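Local coordinates for protein serine protease pet (Escherichia coli, PDB 4OM9) that acts as a secreted autotransporter serine protease and enterotoxin of enteroaggregative E. coli, with alpha-fodrin a probable target, at residues T381-N395 / P403-E416. Residues are numbered along the deposited sequence; the frame is centred on the assembly and turned at random.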
# COMPACT_ATOMS: atom_id res chain seq x y z
N THR A 381 -2.12 -21.82 -15.61
CA THR A 381 -0.88 -21.27 -16.12
C THR A 381 -0.02 -20.62 -15.01
O THR A 381 -0.55 -20.02 -14.07
CB THR A 381 -1.15 -20.25 -17.26
OG1 THR A 381 0.09 -19.71 -17.73
CG2 THR A 381 -2.05 -19.10 -16.82
N GLY A 382 1.30 -20.78 -15.12
CA GLY A 382 2.22 -20.30 -14.12
C GLY A 382 3.40 -19.49 -14.64
O GLY A 382 4.27 -19.10 -13.87
N ASN A 383 3.44 -19.22 -15.93
CA ASN A 383 4.61 -18.58 -16.50
C ASN A 383 4.37 -18.16 -17.95
O ASN A 383 3.49 -18.71 -18.63
CB ASN A 383 5.83 -19.54 -16.42
CG ASN A 383 7.14 -18.80 -16.50
OD1 ASN A 383 7.15 -17.58 -16.55
ND2 ASN A 383 8.25 -19.53 -16.52
N GLY A 384 5.16 -17.22 -18.44
CA GLY A 384 5.03 -16.77 -19.80
C GLY A 384 3.64 -16.17 -20.08
O GLY A 384 2.92 -15.74 -19.15
N THR A 385 3.26 -16.17 -21.36
CA THR A 385 2.04 -15.51 -21.80
C THR A 385 1.05 -16.49 -22.39
O THR A 385 1.41 -17.37 -23.16
CB THR A 385 2.35 -14.44 -22.86
OG1 THR A 385 3.41 -13.60 -22.39
CG2 THR A 385 1.10 -13.60 -23.18
N VAL A 386 -0.21 -16.36 -22.02
CA VAL A 386 -1.28 -17.06 -22.67
C VAL A 386 -2.20 -15.98 -23.26
O VAL A 386 -2.70 -15.10 -22.54
CB VAL A 386 -2.02 -17.99 -21.72
CG1 VAL A 386 -3.25 -18.62 -22.43
CG2 VAL A 386 -1.08 -19.08 -21.23
N ILE A 387 -2.37 -16.03 -24.58
CA ILE A 387 -3.17 -15.03 -25.25
C ILE A 387 -4.53 -15.62 -25.61
O ILE A 387 -4.62 -16.70 -26.17
CB ILE A 387 -2.48 -14.53 -26.53
CG1 ILE A 387 -1.06 -14.04 -26.20
CG2 ILE A 387 -3.33 -13.42 -27.20
CD1 ILE A 387 -0.23 -13.68 -27.44
N LEU A 388 -5.58 -14.92 -25.24
CA LEU A 388 -6.92 -15.38 -25.53
C LEU A 388 -7.33 -14.76 -26.83
O LEU A 388 -7.55 -13.56 -26.89
CB LEU A 388 -7.87 -14.99 -24.41
CG LEU A 388 -7.33 -15.31 -23.03
CD1 LEU A 388 -8.33 -14.91 -21.93
CD2 LEU A 388 -6.99 -16.80 -22.94
N GLY A 389 -7.40 -15.58 -27.89
CA GLY A 389 -7.73 -15.07 -29.21
C GLY A 389 -9.15 -15.37 -29.64
O GLY A 389 -9.52 -15.11 -30.78
N ALA A 390 -9.96 -15.90 -28.73
CA ALA A 390 -11.32 -16.28 -29.09
C ALA A 390 -12.32 -15.90 -28.00
O ALA A 390 -11.94 -15.70 -26.84
CB ALA A 390 -11.39 -17.79 -29.37
N GLN A 391 -13.60 -15.78 -28.37
CA GLN A 391 -14.66 -15.60 -27.39
C GLN A 391 -14.67 -16.79 -26.42
O GLN A 391 -14.65 -17.94 -26.84
CB GLN A 391 -16.03 -15.45 -28.07
CG GLN A 391 -17.21 -15.59 -27.10
CD GLN A 391 -18.40 -14.65 -27.42
OE1 GLN A 391 -18.72 -13.74 -26.64
NE2 GLN A 391 -19.07 -14.89 -28.54
N LYS A 392 -14.69 -16.49 -25.12
CA LYS A 392 -14.77 -17.52 -24.09
C LYS A 392 -13.67 -18.57 -24.30
O LYS A 392 -13.94 -19.77 -24.35
CB LYS A 392 -16.15 -18.17 -24.10
CG LYS A 392 -16.81 -18.23 -22.74
CD LYS A 392 -16.28 -19.36 -21.89
CE LYS A 392 -16.91 -20.66 -22.32
NZ LYS A 392 -18.23 -20.90 -21.65
N THR A 393 -12.43 -18.09 -24.45
CA THR A 393 -11.33 -18.94 -24.85
C THR A 393 -11.20 -20.19 -23.96
O THR A 393 -11.17 -21.31 -24.46
CB THR A 393 -10.03 -18.15 -24.87
OG1 THR A 393 -10.14 -17.12 -25.86
CG2 THR A 393 -8.87 -19.07 -25.21
N PHE A 394 -11.18 -19.99 -22.65
CA PHE A 394 -11.26 -21.11 -21.72
C PHE A 394 -12.53 -20.98 -20.93
O PHE A 394 -13.12 -19.91 -20.90
CB PHE A 394 -10.03 -21.14 -20.80
CG PHE A 394 -8.77 -21.52 -21.52
CD1 PHE A 394 -8.43 -22.85 -21.70
CD2 PHE A 394 -7.94 -20.55 -22.04
CE1 PHE A 394 -7.26 -23.22 -22.36
CE2 PHE A 394 -6.78 -20.89 -22.71
CZ PHE A 394 -6.44 -22.24 -22.88
N ASN A 395 -12.97 -22.06 -20.32
CA ASN A 395 -14.14 -21.97 -19.47
C ASN A 395 -13.75 -21.23 -18.15
O ASN A 395 -14.41 -20.27 -17.75
CB ASN A 395 -14.72 -23.36 -19.23
CG ASN A 395 -15.27 -24.00 -20.53
OD1 ASN A 395 -15.66 -23.29 -21.46
ND2 ASN A 395 -15.30 -25.32 -20.58
N PRO A 403 4.81 -15.18 -12.31
CA PRO A 403 5.32 -14.52 -13.50
C PRO A 403 4.52 -14.78 -14.78
O PRO A 403 5.00 -14.40 -15.84
CB PRO A 403 6.72 -15.11 -13.63
CG PRO A 403 6.53 -16.53 -13.14
CD PRO A 403 5.37 -16.53 -12.15
N GLY A 404 3.35 -15.40 -14.70
CA GLY A 404 2.57 -15.59 -15.91
C GLY A 404 1.75 -14.36 -16.30
O GLY A 404 1.41 -13.53 -15.45
N THR A 405 1.46 -14.24 -17.59
CA THR A 405 0.57 -13.22 -18.12
C THR A 405 -0.56 -13.87 -18.92
O THR A 405 -0.34 -14.80 -19.70
CB THR A 405 1.33 -12.23 -19.02
OG1 THR A 405 2.25 -11.49 -18.22
CG2 THR A 405 0.38 -11.25 -19.71
N VAL A 406 -1.77 -13.38 -18.68
CA VAL A 406 -2.92 -13.69 -19.51
C VAL A 406 -3.35 -12.44 -20.29
O VAL A 406 -3.57 -11.37 -19.70
CB VAL A 406 -4.08 -14.21 -18.67
CG1 VAL A 406 -5.33 -14.41 -19.55
CG2 VAL A 406 -3.69 -15.49 -18.01
N GLN A 407 -3.46 -12.56 -21.60
CA GLN A 407 -3.70 -11.39 -22.43
C GLN A 407 -4.92 -11.54 -23.34
O GLN A 407 -5.00 -12.47 -24.13
CB GLN A 407 -2.47 -11.08 -23.30
CG GLN A 407 -2.74 -9.89 -24.23
CD GLN A 407 -1.61 -9.60 -25.18
OE1 GLN A 407 -1.50 -10.21 -26.24
NE2 GLN A 407 -0.76 -8.64 -24.82
N LEU A 408 -5.85 -10.60 -23.22
CA LEU A 408 -7.05 -10.58 -24.06
C LEU A 408 -6.72 -10.16 -25.48
O LEU A 408 -6.00 -9.19 -25.68
CB LEU A 408 -8.09 -9.65 -23.47
CG LEU A 408 -8.38 -9.90 -21.99
CD1 LEU A 408 -9.60 -9.14 -21.54
CD2 LEU A 408 -8.57 -11.38 -21.75
N ASN A 409 -7.27 -10.87 -26.47
CA ASN A 409 -7.04 -10.52 -27.87
C ASN A 409 -8.23 -10.85 -28.76
O ASN A 409 -8.07 -11.32 -29.88
CB ASN A 409 -5.80 -11.22 -28.39
CG ASN A 409 -5.26 -10.60 -29.66
OD1 ASN A 409 -5.13 -9.39 -29.78
ND2 ASN A 409 -4.96 -11.45 -30.64
N ALA A 410 -9.44 -10.63 -28.24
CA ALA A 410 -10.67 -10.86 -28.99
C ALA A 410 -11.80 -10.33 -28.13
O ALA A 410 -11.58 -10.03 -26.97
CB ALA A 410 -10.88 -12.36 -29.31
N GLU A 411 -13.00 -10.20 -28.68
CA GLU A 411 -14.13 -9.69 -27.91
C GLU A 411 -14.66 -10.78 -27.00
O GLU A 411 -14.74 -11.94 -27.40
CB GLU A 411 -15.25 -9.18 -28.81
CG GLU A 411 -14.80 -8.27 -29.96
CD GLU A 411 -14.72 -6.80 -29.56
OE1 GLU A 411 -15.76 -6.09 -29.64
OE2 GLU A 411 -13.61 -6.36 -29.18
N ASN A 412 -14.99 -10.42 -25.76
CA ASN A 412 -15.59 -11.35 -24.81
C ASN A 412 -14.77 -12.64 -24.64
O ASN A 412 -15.31 -13.74 -24.60
CB ASN A 412 -17.01 -11.69 -25.25
CG ASN A 412 -17.94 -12.00 -24.08
OD1 ASN A 412 -17.86 -11.35 -23.04
ND2 ASN A 412 -18.81 -12.98 -24.26
N ALA A 413 -13.46 -12.47 -24.56
CA ALA A 413 -12.53 -13.60 -24.44
C ALA A 413 -12.54 -14.28 -23.07
O ALA A 413 -12.17 -15.43 -22.99
CB ALA A 413 -11.12 -13.15 -24.75
N LEU A 414 -12.95 -13.58 -22.02
CA LEU A 414 -12.98 -14.19 -20.69
C LEU A 414 -14.26 -14.99 -20.52
O LEU A 414 -15.05 -15.10 -21.46
CB LEU A 414 -12.84 -13.13 -19.58
CG LEU A 414 -11.39 -12.78 -19.21
CD1 LEU A 414 -11.28 -11.61 -18.19
CD2 LEU A 414 -10.57 -14.01 -18.71
N GLY A 415 -14.45 -15.56 -19.33
CA GLY A 415 -15.51 -16.51 -19.08
C GLY A 415 -16.76 -15.95 -18.43
O GLY A 415 -16.94 -14.74 -18.33
N GLU A 416 -17.63 -16.85 -17.96
CA GLU A 416 -18.91 -16.46 -17.38
C GLU A 416 -18.84 -16.38 -15.86
O GLU A 416 -17.86 -16.83 -15.26
CB GLU A 416 -20.00 -17.46 -17.78
CG GLU A 416 -20.09 -17.69 -19.29
CD GLU A 416 -21.13 -18.74 -19.68
OE1 GLU A 416 -21.44 -18.84 -20.89
OE2 GLU A 416 -21.62 -19.46 -18.78
O HOH W 1 0.77 -17.26 -18.59
O HOH W 2 -11.03 -17.29 -21.25
O HOH W 3 -17.14 -19.56 -18.43
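L388 and L408 lie side by side in register on adjacent parallel strands, 385-388 and 404-408, their side chains turned into the core of the beta-helix. Along L388, CB rests 3.8 Å from CB of A413, small enough to let the turn after the second strand close in. CG lies 3.8 Å from Q407 O. CD1 reaches farthest across, 3.5 Å from L408 CD2, with V406 CG1 and L414 CD2 also around it. Chi1 of -48° sets CG anti to the carbonyl carbon, and chi2 of -179° then spreads CD1 toward 404-408 and CD2 back to the in-plane edge of the F394 ring. Leucine suits this place: its forked end fills the interior on two sides.

The backbone ladder keeps the register: V386 accepts from Q407 N (2.8 Å from V386 O), and L388 N gives to Q407 O. Beta-branched T385 and I387 suit the other, partly exposed face, where CG2 of I387 packs against CB of N409 at 3.5 Å. Beyond the strands, K392 N bonds to N412 O at 2.9 Å. Nearer solvent, N412 ND2 donates to Q391 OE1, nearly in the N412 amide plane, the amide planes 80° apart; the 2.5 Å length is doubtfully short.

Q407 NE2 is held by D432. The two strands sit in successive rungs on one face of the parallel beta-helix, with strand 368-371 flanking 385-388 and strand 429-432 flanking 404-408.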